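Local coordinates for protein nitrite oxidoreductase subunit C (Kuenenia stuttgartiensis, PDB 7B04) that probably carries electrons through its bound heme b, as a heme-binding subunit of the filament-forming nitrite oxidoreductase complex, at residues C[139-145]-C[285-289]. Numbering follows the deposited sequence.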
loop_
_atom_site.group_PDB
_atom_site.type_symbol
_atom_site.label_atom_id
_atom_site.label_comp_id
_atom_site.label_asym_id
_atom_site.label_seq_id
_atom_site.Cartn_x
_atom_site.Cartn_y
_atom_site.Cartn_z
ATOM N N PRO C 139 -40.981 10.443 -41.551
ATOM C CA PRO C 139 -40.392 11.614 -42.192
ATOM C C PRO C 139 -41.089 12.842 -41.646
ATOM O O PRO C 139 -42.308 12.849 -41.454
ATOM C CB PRO C 139 -40.705 11.405 -43.677
ATOM C CG PRO C 139 -41.093 9.949 -43.800
ATOM C CD PRO C 139 -41.755 9.631 -42.502
ATOM N N LEU C 140 -40.313 13.883 -41.384
ATOM C CA LEU C 140 -40.882 15.110 -40.859
ATOM C C LEU C 140 -41.263 16.004 -42.031
ATOM O O LEU C 140 -40.433 16.284 -42.905
ATOM C CB LEU C 140 -39.905 15.770 -39.885
ATOM C CG LEU C 140 -39.901 17.258 -39.556
ATOM C CD1 LEU C 140 -41.148 17.611 -38.781
ATOM C CD2 LEU C 140 -38.678 17.534 -38.704
ATOM N N GLY C 141 -42.500 16.498 -42.007
ATOM C CA GLY C 141 -43.118 17.171 -43.136
ATOM C C GLY C 141 -43.800 16.196 -44.089
ATOM O O GLY C 141 -43.790 14.974 -43.910
ATOM N N LYS C 142 -44.399 16.756 -45.142
ATOM C CA LYS C 142 -45.179 15.986 -46.112
ATOM C C LYS C 142 -44.381 15.758 -47.387
ATOM O O LYS C 142 -43.955 16.715 -48.042
ATOM C CB LYS C 142 -46.492 16.688 -46.440
ATOM C CG LYS C 142 -47.247 16.072 -47.611
ATOM C CD LYS C 142 -47.734 14.667 -47.294
ATOM C CE LYS C 142 -48.528 14.089 -48.455
ATOM N NZ LYS C 142 -49.062 12.731 -48.154
ATOM N N ILE C 143 -44.192 14.487 -47.735
ATOM C CA ILE C 143 -43.372 14.083 -48.865
ATOM C C ILE C 143 -43.969 12.856 -49.544
ATOM O O ILE C 143 -44.714 12.081 -48.939
ATOM C CB ILE C 143 -41.952 13.753 -48.395
ATOM C CG1 ILE C 143 -42.085 12.832 -47.199
ATOM C CG2 ILE C 143 -41.190 15.001 -47.989
ATOM C CD1 ILE C 143 -40.932 12.013 -46.995
ATOM N N THR C 144 -43.641 12.700 -50.825
ATOM C CA THR C 144 -43.841 11.453 -51.551
ATOM C C THR C 144 -42.466 10.895 -51.896
ATOM O O THR C 144 -41.595 11.631 -52.369
ATOM C CB THR C 144 -44.674 11.662 -52.821
ATOM O OG1 THR C 144 -44.146 12.769 -53.560
ATOM C CG2 THR C 144 -46.131 11.933 -52.475
ATOM N N ILE C 145 -42.258 9.604 -51.640
ATOM C CA ILE C 145 -40.946 8.976 -51.783
ATOM C C ILE C 145 -40.969 7.994 -52.945
ATOM O O ILE C 145 -41.886 7.172 -53.060
ATOM C CB ILE C 145 -40.503 8.290 -50.481
ATOM C CG1 ILE C 145 -40.370 9.326 -49.378
ATOM C CG2 ILE C 145 -39.150 7.621 -50.647
ATOM C CD1 ILE C 145 -40.514 8.739 -48.009
ATOM N N GLU C 285 -54.858 12.428 -43.797
ATOM C CA GLU C 285 -53.586 12.563 -44.549
ATOM C C GLU C 285 -52.785 11.280 -44.410
ATOM O O GLU C 285 -53.008 10.560 -43.489
ATOM C CB GLU C 285 -52.771 13.781 -44.128
ATOM C CG GLU C 285 -51.738 14.241 -45.142
ATOM C CD GLU C 285 -52.184 14.506 -46.570
ATOM O OE1 GLU C 285 -52.011 15.640 -47.043
ATOM O OE2 GLU C 285 -52.669 13.571 -47.219
ATOM N N SER C 286 -51.931 11.021 -45.383
ATOM C CA SER C 286 -51.075 9.828 -45.421
ATOM C C SER C 286 -49.636 10.291 -45.480
ATOM O O SER C 286 -49.382 11.329 -46.046
ATOM C CB SER C 286 -51.385 9.030 -46.618
ATOM O OG SER C 286 -51.398 9.855 -47.748
ATOM N N THR C 287 -48.777 9.507 -44.856
ATOM C CA THR C 287 -47.312 9.684 -44.791
ATOM C C THR C 287 -46.688 8.291 -44.839
ATOM O O THR C 287 -47.326 7.397 -45.342
ATOM C CB THR C 287 -46.893 10.551 -43.605
ATOM O OG1 THR C 287 -45.544 10.946 -43.792
ATOM C CG2 THR C 287 -46.982 9.840 -42.285
ATOM N N TYR C 288 -45.434 8.166 -44.446
ATOM C CA TYR C 288 -44.712 6.905 -44.429
ATOM C C TYR C 288 -44.133 6.657 -43.040
ATOM O O TYR C 288 -44.070 7.560 -42.201
ATOM C CB TYR C 288 -43.599 6.885 -45.492
ATOM C CG TYR C 288 -44.092 7.137 -46.908
ATOM C CD1 TYR C 288 -44.505 8.402 -47.307
ATOM C CD2 TYR C 288 -44.149 6.108 -47.841
ATOM C CE1 TYR C 288 -44.961 8.639 -48.590
ATOM C CE2 TYR C 288 -44.603 6.337 -49.131
ATOM C CZ TYR C 288 -45.007 7.605 -49.498
ATOM O OH TYR C 288 -45.459 7.842 -50.776
ATOM N N PHE C 289 -43.738 5.410 -42.788
ATOM C CA PHE C 289 -43.087 5.061 -41.534
ATOM C C PHE C 289 -42.092 3.935 -41.779
ATOM O O PHE C 289 -42.099 3.282 -42.828
ATOM C CB PHE C 289 -44.105 4.682 -40.445
ATOM C CG PHE C 289 -44.623 3.273 -40.547
ATOM C CD1 PHE C 289 -45.737 2.986 -41.317
ATOM C CD2 PHE C 289 -44.006 2.239 -39.857
ATOM C CE1 PHE C 289 -46.221 1.694 -41.405
ATOM C CE2 PHE C 289 -44.482 0.947 -39.948
ATOM C CZ PHE C 289 -45.591 0.673 -40.721
#
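Lys142 reaches across to the start of strand 286-294, where its NZ donates a hydrogen bond to the carbonyl O of Ser286 (NZ to O, 2.6 Å), coming in 27° out of the carbonyl plane. The chain leaves the backbone with chi1 at 170°, bends once at chi2 and then runs straight, which carries NZ to the strand. The same ammonium makes a long salt bridge to Glu285, NZ to OE2 at 3.8 Å, the two side chains crossing at about a right angle. Glu285 OE2 is also tied down locally: its anti lone pair takes the backbone N-H of Ser286.

Strands 133-139 and 286-294 are antiparallel neighbours in the beta-rich domain of the ethylbenzene dehydrogenase family that holds the heme b. Here, at the protein surface, the first has just ended, and 140-145 loops back over the start of the second.

The Tyr288 ring gathers the remaining contacts. Ile145 CD1 makes a CH-pi contact over one face, 4.3 Å from the Tyr288 centroid, and Pro139 CG lies 4.3 Å from Tyr288 CB. A polar approach comes at the ring edge, where the carbonyl Ile143 O sits 3.5 Å from Tyr288 CE1. Cutting Tyr288 back to an alanine would remove the ring, and Ile145 CD1 would probably be left without the face it packs on. Trp311 of strand 306-316 touches Pro139, Ile145 and Tyr288, and Phe151 packs on Pro139, Ile143 and Ile145.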